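Glucosamine--fructose-6-phosphate aminotransferase [isomerizing] (Francisella tularensis subsp. tularensis, PDB 3TBF) probably converts fructose 6-phosphate to glucosamine 6-phosphate with nitrogen from glutamine, the fragment here being the C-terminal domain, expected to carry the isomerase activity. Local coordinates at residues A[119-124]-A[145-150]. Numbering follows the deposited sequence.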
# COMPACT_ATOMS: atom_id res chain seq x y z
N GLU A 119 6.52 6.05 -18.96
CA GLU A 119 5.68 5.25 -19.84
C GLU A 119 4.19 5.27 -19.42
O GLU A 119 3.33 5.07 -20.26
CB GLU A 119 6.21 3.84 -19.91
CG GLU A 119 7.59 3.75 -20.55
CD GLU A 119 7.55 4.08 -22.04
OE1 GLU A 119 6.44 3.98 -22.65
OE2 GLU A 119 8.64 4.46 -22.57
N SER A 120 3.88 5.48 -18.13
CA SER A 120 2.50 5.70 -17.71
C SER A 120 1.99 7.00 -18.29
O SER A 120 0.84 7.09 -18.71
CB SER A 120 2.36 5.73 -16.19
OG SER A 120 2.64 4.47 -15.65
N LEU A 121 2.83 8.02 -18.37
CA LEU A 121 2.35 9.22 -18.98
C LEU A 121 2.02 8.94 -20.47
O LEU A 121 0.95 9.30 -20.96
CB LEU A 121 3.31 10.38 -18.77
CG LEU A 121 3.04 11.68 -19.54
CD1 LEU A 121 1.73 12.30 -19.14
CD2 LEU A 121 4.18 12.70 -19.41
N ARG A 122 2.89 8.23 -21.17
CA ARG A 122 2.67 8.00 -22.59
C ARG A 122 1.40 7.22 -22.84
O ARG A 122 0.66 7.51 -23.78
CB ARG A 122 3.87 7.31 -23.23
CG ARG A 122 5.01 8.30 -23.36
CD ARG A 122 6.35 7.63 -23.49
NE ARG A 122 7.39 8.65 -23.68
CZ ARG A 122 8.68 8.39 -23.85
NH1 ARG A 122 9.11 7.14 -23.85
NH2 ARG A 122 9.55 9.38 -24.02
N LYS A 123 1.13 6.25 -21.98
CA LYS A 123 -0.08 5.48 -22.08
C LYS A 123 -1.30 6.35 -21.83
O LYS A 123 -2.31 6.26 -22.54
CB LYS A 123 0.00 4.28 -21.13
CG LYS A 123 -1.32 3.75 -20.63
CD LYS A 123 -1.18 2.42 -19.85
CE LYS A 123 -2.29 2.34 -18.75
NZ LYS A 123 -2.58 0.94 -18.41
N SER A 124 -1.21 7.25 -20.87
CA SER A 124 -2.33 8.11 -20.49
C SER A 124 -2.85 8.96 -21.66
O SER A 124 -3.99 9.43 -21.66
CB SER A 124 -1.92 9.03 -19.33
OG SER A 124 -1.26 10.15 -19.83
N ARG A 145 8.71 17.75 -20.78
CA ARG A 145 8.37 18.01 -22.18
C ARG A 145 7.05 17.37 -22.59
O ARG A 145 6.25 17.94 -23.30
CB ARG A 145 9.49 17.55 -23.12
CG ARG A 145 10.81 18.31 -22.88
CD ARG A 145 11.87 17.95 -23.95
NE ARG A 145 12.11 16.52 -24.01
CZ ARG A 145 13.11 15.87 -23.44
NH1 ARG A 145 14.02 16.50 -22.74
NH2 ARG A 145 13.19 14.55 -23.60
N GLU A 146 6.79 16.18 -22.09
CA GLU A 146 5.65 15.46 -22.56
C GLU A 146 4.41 15.74 -21.77
O GLU A 146 3.35 15.29 -22.19
CB GLU A 146 5.96 14.01 -22.62
CG GLU A 146 7.05 13.74 -23.63
CD GLU A 146 7.42 12.27 -23.68
OE1 GLU A 146 6.49 11.43 -23.67
OE2 GLU A 146 8.63 11.95 -23.75
N SER A 147 4.49 16.49 -20.67
CA SER A 147 3.30 16.83 -19.91
C SER A 147 2.70 18.15 -20.40
O SER A 147 3.39 18.96 -20.98
CB SER A 147 3.63 16.92 -18.41
OG SER A 147 4.13 15.68 -17.95
N ASP A 148 1.42 18.38 -20.13
CA ASP A 148 0.83 19.66 -20.46
C ASP A 148 1.37 20.78 -19.59
O ASP A 148 1.54 21.88 -20.06
CB ASP A 148 -0.68 19.62 -20.27
CG ASP A 148 -1.34 18.65 -21.18
OD1 ASP A 148 -0.79 18.40 -22.28
OD2 ASP A 148 -2.42 18.16 -20.82
N ILE A 149 1.60 20.50 -18.32
CA ILE A 149 2.11 21.51 -17.42
C ILE A 149 3.09 20.90 -16.42
O ILE A 149 3.00 19.74 -16.07
CB ILE A 149 0.94 22.24 -16.73
CG1 ILE A 149 0.03 21.31 -15.94
CG2 ILE A 149 0.04 22.91 -17.75
CD1 ILE A 149 -1.05 22.11 -15.20
N ALA A 150 4.02 21.71 -15.97
CA ALA A 150 5.06 21.26 -15.10
C ALA A 150 5.16 22.24 -13.93
O ALA A 150 5.34 23.41 -14.12
CB ALA A 150 6.36 21.22 -15.84
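Leu-121 and Ser-147 mark the closest backbone approach, their CA atoms 7.7 Å apart, where helix 115-124 faces the end of helix 142-146 and the turn leading into strand 149-152; no backbone hydrogen bond crosses between the two segments, and the contact is carried mainly by side chains. Arg-122 and Glu-146 form a bidentate salt bridge at its partly exposed margin. The guanidinium presents its NE side: NE donates to OE1 of Glu-146 at 2.9 Å, almost perfectly straight at 178°, and NH2 of Arg-122 donates to OE2 of Glu-146 at 2.7 Å. Both oxygens accept on their syn lone pairs, and the two flat groups lie only 7° from coplanarity, so the paired bonds restrain rotation of either group. An extended run from CG to NE carries the arginine head across to the carboxylate, which Glu-146 holds out with CD anti to CA (chi2 178°). The remaining terminal nitrogen, NH1 of Arg-122, makes a weak hydrogen bond, part of a second salt bridge, to OE2 of Glu-119, one helical turn back, giving a three-residue ionic network in which the arginine's positive charge is probably shared between two carboxylates. Within the first SIS domain, an alpha/beta unit with a five-stranded parallel sheet, the contact joins the helix between strands 103-109 and 129-136 to the connection entering strand 149-152, outermost of the sheet within this chain. On the sheet side of the ion pair, Leu-121 reaches over with CD2, which lies 3.9 Å from CB of Glu-146 and 3.3 Å from OG of Ser-147. That hydroxyl is hydrogen-bonded to the carbonyl oxygen of Leu-143. Leu-121 also packs on Phe-105 and Ser-132 of the sheet, while Lys-125 hydrogen-bonds through NZ to the main-chain oxygen of Glu-146.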